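Local coordinates for tungsten-containing formylmethanofuran dehydrogenase 2 subunit C (Methanothermobacter wolfeii, PDB 5T5I), which is a subunit of the tungsten enzyme that probably reduces carbon dioxide to formylmethanofuran, the first step of methane formation, and reverses that reaction, at residues N187-I192 / T208-G213; G226-I231 / F242-G247. One frame throughout, in Å; residues are numbered along the deposited sequence.

How the contacts relate
After an N-terminal part of mixed strands and short helices, the chain lays down a run of parallel strands from about 66-69 on, and contact 1 continues it: strand 187-192 is followed by a 15-residue connection, including the short strand 196-198, that brings strand 208-211 back alongside it. Only after this closes does contact 2 open, so the two follow in series without nesting or crossing. In contact 2 the chain of 226-231 turns a corner, passes through strands 231-233 and 236-239 and returns as 242-247, now antiparallel. Strand 256-261 lies between strands 208-211 and 241-247, joining the parallel coils to the antiparallel end. The contacts also touch directly, V210 CG1 lying 3.8 Å from F242 CE2.

Contact 1 (N187-I192 / T208-G213); sequences NGLIII and TIVVKG
I190 and I192 reach across to strand 208-211 through backbone and side chain alike. I190 gives its N-H to T208 O and takes V210 N on its own O, 2.8 Å away; I192 N then meets V210 O almost straight, at 179°, and K212 N closes the series on I192 O. The strands run in register, 9° from parallel and 4.7 Å apart, so like residues line up side by side, I190 beside I209 and I192 beside V211 on one face, I191 beside V210 on the other. Branched residues suit this buried middle because their CB substituents fill the spacing between neighbouring strands; I191 CG1 lies 4.3 Å from V210 CB. Such parallel, in-register alignment of one strand per turn is that of a right-handed beta-helix, and I171 and I173 of the preceding coil bond to the other edge of 187-192. L189 is buried too, its CG anti to the backbone N (chi1 170°) and its CD1 3.7 Å from T208 O. At G188, whose positive phi would press a CB against the preceding carbonyl O and so suits glycine, the contact is looser and wetter. T208 N bonds to G188 O, but a water also donates to that oxygen and lies 2.9 Å from T208 OG1, a hydroxyl suited to a partly exposed place. At the far end the extended K212 lays CE 4.2 Å from I191 CG2.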
# COMPACT_ATOMS: atom_id res chain seq x y z
N ASN C 187 -1.05 -24.61 -34.48
CA ASN C 187 -1.28 -26.04 -34.26
C ASN C 187 -0.01 -26.66 -33.70
O ASN C 187 1.07 -26.07 -33.80
CB ASN C 187 -1.62 -26.75 -35.60
CG ASN C 187 -3.08 -26.99 -35.87
OD1 ASN C 187 -3.60 -28.08 -35.61
ND2 ASN C 187 -3.75 -26.06 -36.53
N GLY C 188 -0.14 -27.86 -33.15
CA GLY C 188 0.96 -28.60 -32.57
C GLY C 188 0.84 -28.74 -31.07
O GLY C 188 -0.18 -28.35 -30.48
N LEU C 189 1.86 -29.32 -30.46
CA LEU C 189 1.90 -29.56 -29.02
C LEU C 189 3.26 -29.13 -28.46
O LEU C 189 4.29 -29.52 -28.99
CB LEU C 189 1.63 -31.06 -28.72
CG LEU C 189 1.87 -31.56 -27.30
CD1 LEU C 189 0.96 -30.85 -26.29
CD2 LEU C 189 1.68 -33.08 -27.21
N ILE C 190 3.24 -28.30 -27.41
CA ILE C 190 4.44 -27.89 -26.69
C ILE C 190 4.27 -28.38 -25.25
O ILE C 190 3.28 -28.03 -24.59
CB ILE C 190 4.68 -26.37 -26.72
CG1 ILE C 190 4.94 -25.89 -28.17
CG2 ILE C 190 5.89 -25.97 -25.82
CD1 ILE C 190 4.82 -24.37 -28.36
N ILE C 191 5.24 -29.16 -24.75
CA ILE C 191 5.24 -29.61 -23.35
C ILE C 191 6.48 -29.00 -22.67
O ILE C 191 7.60 -29.26 -23.09
CB ILE C 191 5.23 -31.15 -23.18
CG1 ILE C 191 3.95 -31.77 -23.82
CG2 ILE C 191 5.33 -31.51 -21.67
CD1 ILE C 191 3.96 -33.30 -23.90
N ILE C 192 6.28 -28.23 -21.60
CA ILE C 192 7.37 -27.65 -20.80
C ILE C 192 7.32 -28.35 -19.43
O ILE C 192 6.36 -28.18 -18.67
CB ILE C 192 7.25 -26.10 -20.71
CG1 ILE C 192 7.37 -25.46 -22.14
CG2 ILE C 192 8.32 -25.50 -19.77
CD1 ILE C 192 6.64 -24.18 -22.30
N THR C 208 -1.87 -26.80 -28.50
CA THR C 208 -1.87 -27.03 -27.05
C THR C 208 -0.49 -26.79 -26.42
O THR C 208 0.52 -27.25 -26.94
CB THR C 208 -2.34 -28.47 -26.73
OG1 THR C 208 -3.54 -28.76 -27.42
CG2 THR C 208 -2.56 -28.69 -25.25
N ILE C 209 -0.48 -26.12 -25.26
CA ILE C 209 0.72 -25.89 -24.47
C ILE C 209 0.48 -26.52 -23.08
O ILE C 209 -0.55 -26.22 -22.45
CB ILE C 209 1.06 -24.38 -24.33
CG1 ILE C 209 1.28 -23.74 -25.73
CG2 ILE C 209 2.30 -24.20 -23.44
CD1 ILE C 209 1.34 -22.25 -25.72
N VAL C 210 1.40 -27.36 -22.61
CA VAL C 210 1.31 -27.98 -21.27
C VAL C 210 2.51 -27.51 -20.44
O VAL C 210 3.65 -27.69 -20.87
CB VAL C 210 1.27 -29.54 -21.30
CG1 VAL C 210 1.18 -30.11 -19.87
CG2 VAL C 210 0.12 -30.05 -22.16
N VAL C 211 2.25 -26.91 -19.27
CA VAL C 211 3.30 -26.47 -18.34
C VAL C 211 3.16 -27.30 -17.05
O VAL C 211 2.15 -27.18 -16.35
CB VAL C 211 3.25 -24.96 -18.05
CG1 VAL C 211 4.42 -24.53 -17.16
CG2 VAL C 211 3.24 -24.15 -19.36
N LYS C 212 4.16 -28.15 -16.75
CA LYS C 212 4.15 -29.00 -15.54
C LYS C 212 4.73 -28.26 -14.32
O LYS C 212 4.42 -28.63 -13.19
CB LYS C 212 4.92 -30.30 -15.76
CG LYS C 212 4.43 -31.13 -16.92
CD LYS C 212 5.14 -32.49 -16.90
CE LYS C 212 4.68 -33.43 -17.98
NZ LYS C 212 5.43 -34.72 -17.95
N GLY C 213 5.57 -27.26 -14.56
CA GLY C 213 6.13 -26.44 -13.49
C GLY C 213 5.30 -25.19 -13.28
O GLY C 213 4.09 -25.17 -13.55
O HOH W 1 -2.52 -30.01 -29.85

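Contact 2 (G226-I231 / F242-G247); sequences GVEKDI and FYKFEG
E228 and K244 send their side chains out from the same face of the antiparallel pair, the glutamate bent at its second torsion and the lysine extended, and cross obliquely, so that E228 OE2 meets K244 NZ in a salt bridge of 3.2 Å, weak as a hydrogen bond. The lysine CG is anti to its backbone N (chi1 -174°), and its CD passes 3.5 Å from E228 OE2; long, flexible residues suit this partly exposed place. The same oxygen is also hydrogen-bonded to the Y259 hydroxyl, a second partner for the charge. Were E228 shortened to an alanine, K244 NZ would probably lose this carboxylate partner and the Y259 hydroxyl its bond here. Beneath these side chains E228 and F242 form a hydrogen-bonded pair, each N bonding to the other's O, and K244 N bonds to G226 O at 2.8 Å; the positive phi of G226 suits a residue without a CB. These strands belong to the antiparallel end of the fold, beyond the parallel coils of the beta-helix; their short axes lie at 123°, well off antiparallel, and the chain turns a corner at D230. After that corner I231 returns to F242, and the two side chains cross at about a right angle. With CG1 between the backbone N and carbonyl carbon (chi1 70°), I231 places CD1 over one face of the ring, offset toward the rim, 4.2 Å from the centroid, a CH-pi contact apt for a buried phenyl. The other side of the pair carries V227 and Y243: the branched V227 lays one methyl, CG2, obliquely against the tyrosine ring, 3.6 Å from Y243 CD1. T231 OG1 of the neighbouring subunit FwdF hydrogen-bonds to V227 O, so this outermost strand lies at an interface.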
# COMPACT_ATOMS: atom_id res chain seq x y z
N GLY C 226 -11.67 -24.49 -15.96
CA GLY C 226 -11.74 -25.40 -14.81
C GLY C 226 -10.50 -26.27 -14.70
O GLY C 226 -9.45 -25.92 -15.25
N VAL C 227 -10.64 -27.45 -14.09
CA VAL C 227 -9.54 -28.40 -13.93
C VAL C 227 -9.84 -29.67 -14.70
O VAL C 227 -10.98 -30.17 -14.69
CB VAL C 227 -9.24 -28.67 -12.42
CG1 VAL C 227 -8.36 -29.92 -12.20
CG2 VAL C 227 -8.59 -27.46 -11.77
N GLU C 228 -8.81 -30.22 -15.33
CA GLU C 228 -8.88 -31.52 -15.97
C GLU C 228 -7.83 -32.42 -15.33
O GLU C 228 -6.81 -31.91 -14.86
CB GLU C 228 -8.72 -31.42 -17.47
CG GLU C 228 -9.94 -30.79 -18.12
CD GLU C 228 -10.24 -31.30 -19.51
OE1 GLU C 228 -11.34 -31.85 -19.70
OE2 GLU C 228 -9.36 -31.19 -20.39
N LYS C 229 -8.13 -33.71 -15.22
CA LYS C 229 -7.23 -34.67 -14.56
C LYS C 229 -6.81 -35.81 -15.48
O LYS C 229 -7.60 -36.24 -16.32
CB LYS C 229 -7.86 -35.19 -13.25
CG LYS C 229 -9.12 -36.01 -13.43
CD LYS C 229 -9.65 -36.58 -12.14
CE LYS C 229 -11.02 -37.19 -12.37
NZ LYS C 229 -11.60 -37.76 -11.13
N ASP C 230 -5.57 -36.28 -15.33
CA ASP C 230 -5.03 -37.40 -16.11
C ASP C 230 -5.31 -37.23 -17.60
O ASP C 230 -5.99 -38.03 -18.22
CB ASP C 230 -5.56 -38.73 -15.57
CG ASP C 230 -5.31 -38.92 -14.07
OD1 ASP C 230 -4.21 -38.53 -13.60
OD2 ASP C 230 -6.22 -39.41 -13.36
N ILE C 231 -4.82 -36.11 -18.13
CA ILE C 231 -5.05 -35.69 -19.50
C ILE C 231 -4.21 -36.48 -20.50
O ILE C 231 -3.18 -37.06 -20.15
CB ILE C 231 -4.90 -34.14 -19.67
CG1 ILE C 231 -3.45 -33.67 -19.53
CG2 ILE C 231 -5.84 -33.40 -18.69
CD1 ILE C 231 -3.20 -32.21 -19.92
N PHE C 242 -4.62 -30.40 -13.85
CA PHE C 242 -4.20 -29.20 -14.58
C PHE C 242 -5.32 -28.17 -14.68
O PHE C 242 -6.45 -28.53 -15.02
CB PHE C 242 -3.78 -29.57 -16.02
CG PHE C 242 -2.56 -30.46 -16.11
CD1 PHE C 242 -2.68 -31.84 -16.00
CD2 PHE C 242 -1.30 -29.91 -16.28
CE1 PHE C 242 -1.55 -32.66 -16.06
CE2 PHE C 242 -0.17 -30.73 -16.34
CZ PHE C 242 -0.30 -32.09 -16.23
N TYR C 243 -5.00 -26.88 -14.44
CA TYR C 243 -5.91 -25.76 -14.70
C TYR C 243 -5.93 -25.65 -16.22
O TYR C 243 -4.86 -25.73 -16.84
CB TYR C 243 -5.39 -24.44 -14.12
CG TYR C 243 -5.42 -24.38 -12.62
CD1 TYR C 243 -6.61 -24.48 -11.91
CD2 TYR C 243 -4.25 -24.12 -11.89
CE1 TYR C 243 -6.64 -24.40 -10.52
CE2 TYR C 243 -4.28 -24.04 -10.50
CZ TYR C 243 -5.47 -24.18 -9.82
OH TYR C 243 -5.51 -24.08 -8.45
N LYS C 244 -7.12 -25.53 -16.82
CA LYS C 244 -7.31 -25.47 -18.27
C LYS C 244 -7.77 -24.07 -18.67
O LYS C 244 -8.70 -23.53 -18.07
CB LYS C 244 -8.34 -26.52 -18.72
CG LYS C 244 -8.51 -26.64 -20.22
CD LYS C 244 -9.58 -27.67 -20.57
CE LYS C 244 -9.71 -27.91 -22.05
NZ LYS C 244 -10.71 -28.97 -22.34
N PHE C 245 -7.12 -23.50 -19.68
CA PHE C 245 -7.42 -22.16 -20.20
C PHE C 245 -7.56 -22.20 -21.71
O PHE C 245 -6.81 -22.92 -22.36
CB PHE C 245 -6.27 -21.20 -19.85
CG PHE C 245 -6.04 -20.99 -18.38
CD1 PHE C 245 -6.68 -19.97 -17.69
CD2 PHE C 245 -5.11 -21.77 -17.70
CE1 PHE C 245 -6.42 -19.75 -16.34
CE2 PHE C 245 -4.87 -21.57 -16.34
CZ PHE C 245 -5.52 -20.56 -15.67
N GLU C 246 -8.48 -21.39 -22.26
CA GLU C 246 -8.67 -21.25 -23.71
C GLU C 246 -8.35 -19.82 -24.15
O GLU C 246 -8.76 -18.85 -23.50
CB GLU C 246 -10.11 -21.61 -24.11
CG GLU C 246 -10.31 -21.71 -25.62
CD GLU C 246 -11.76 -21.83 -26.02
OE1 GLU C 246 -12.57 -20.96 -25.61
OE2 GLU C 246 -12.09 -22.78 -26.77
N GLY C 247 -7.63 -19.70 -25.26
CA GLY C 247 -7.28 -18.39 -25.78
C GLY C 247 -6.37 -18.45 -26.98
O GLY C 247 -6.31 -19.49 -27.64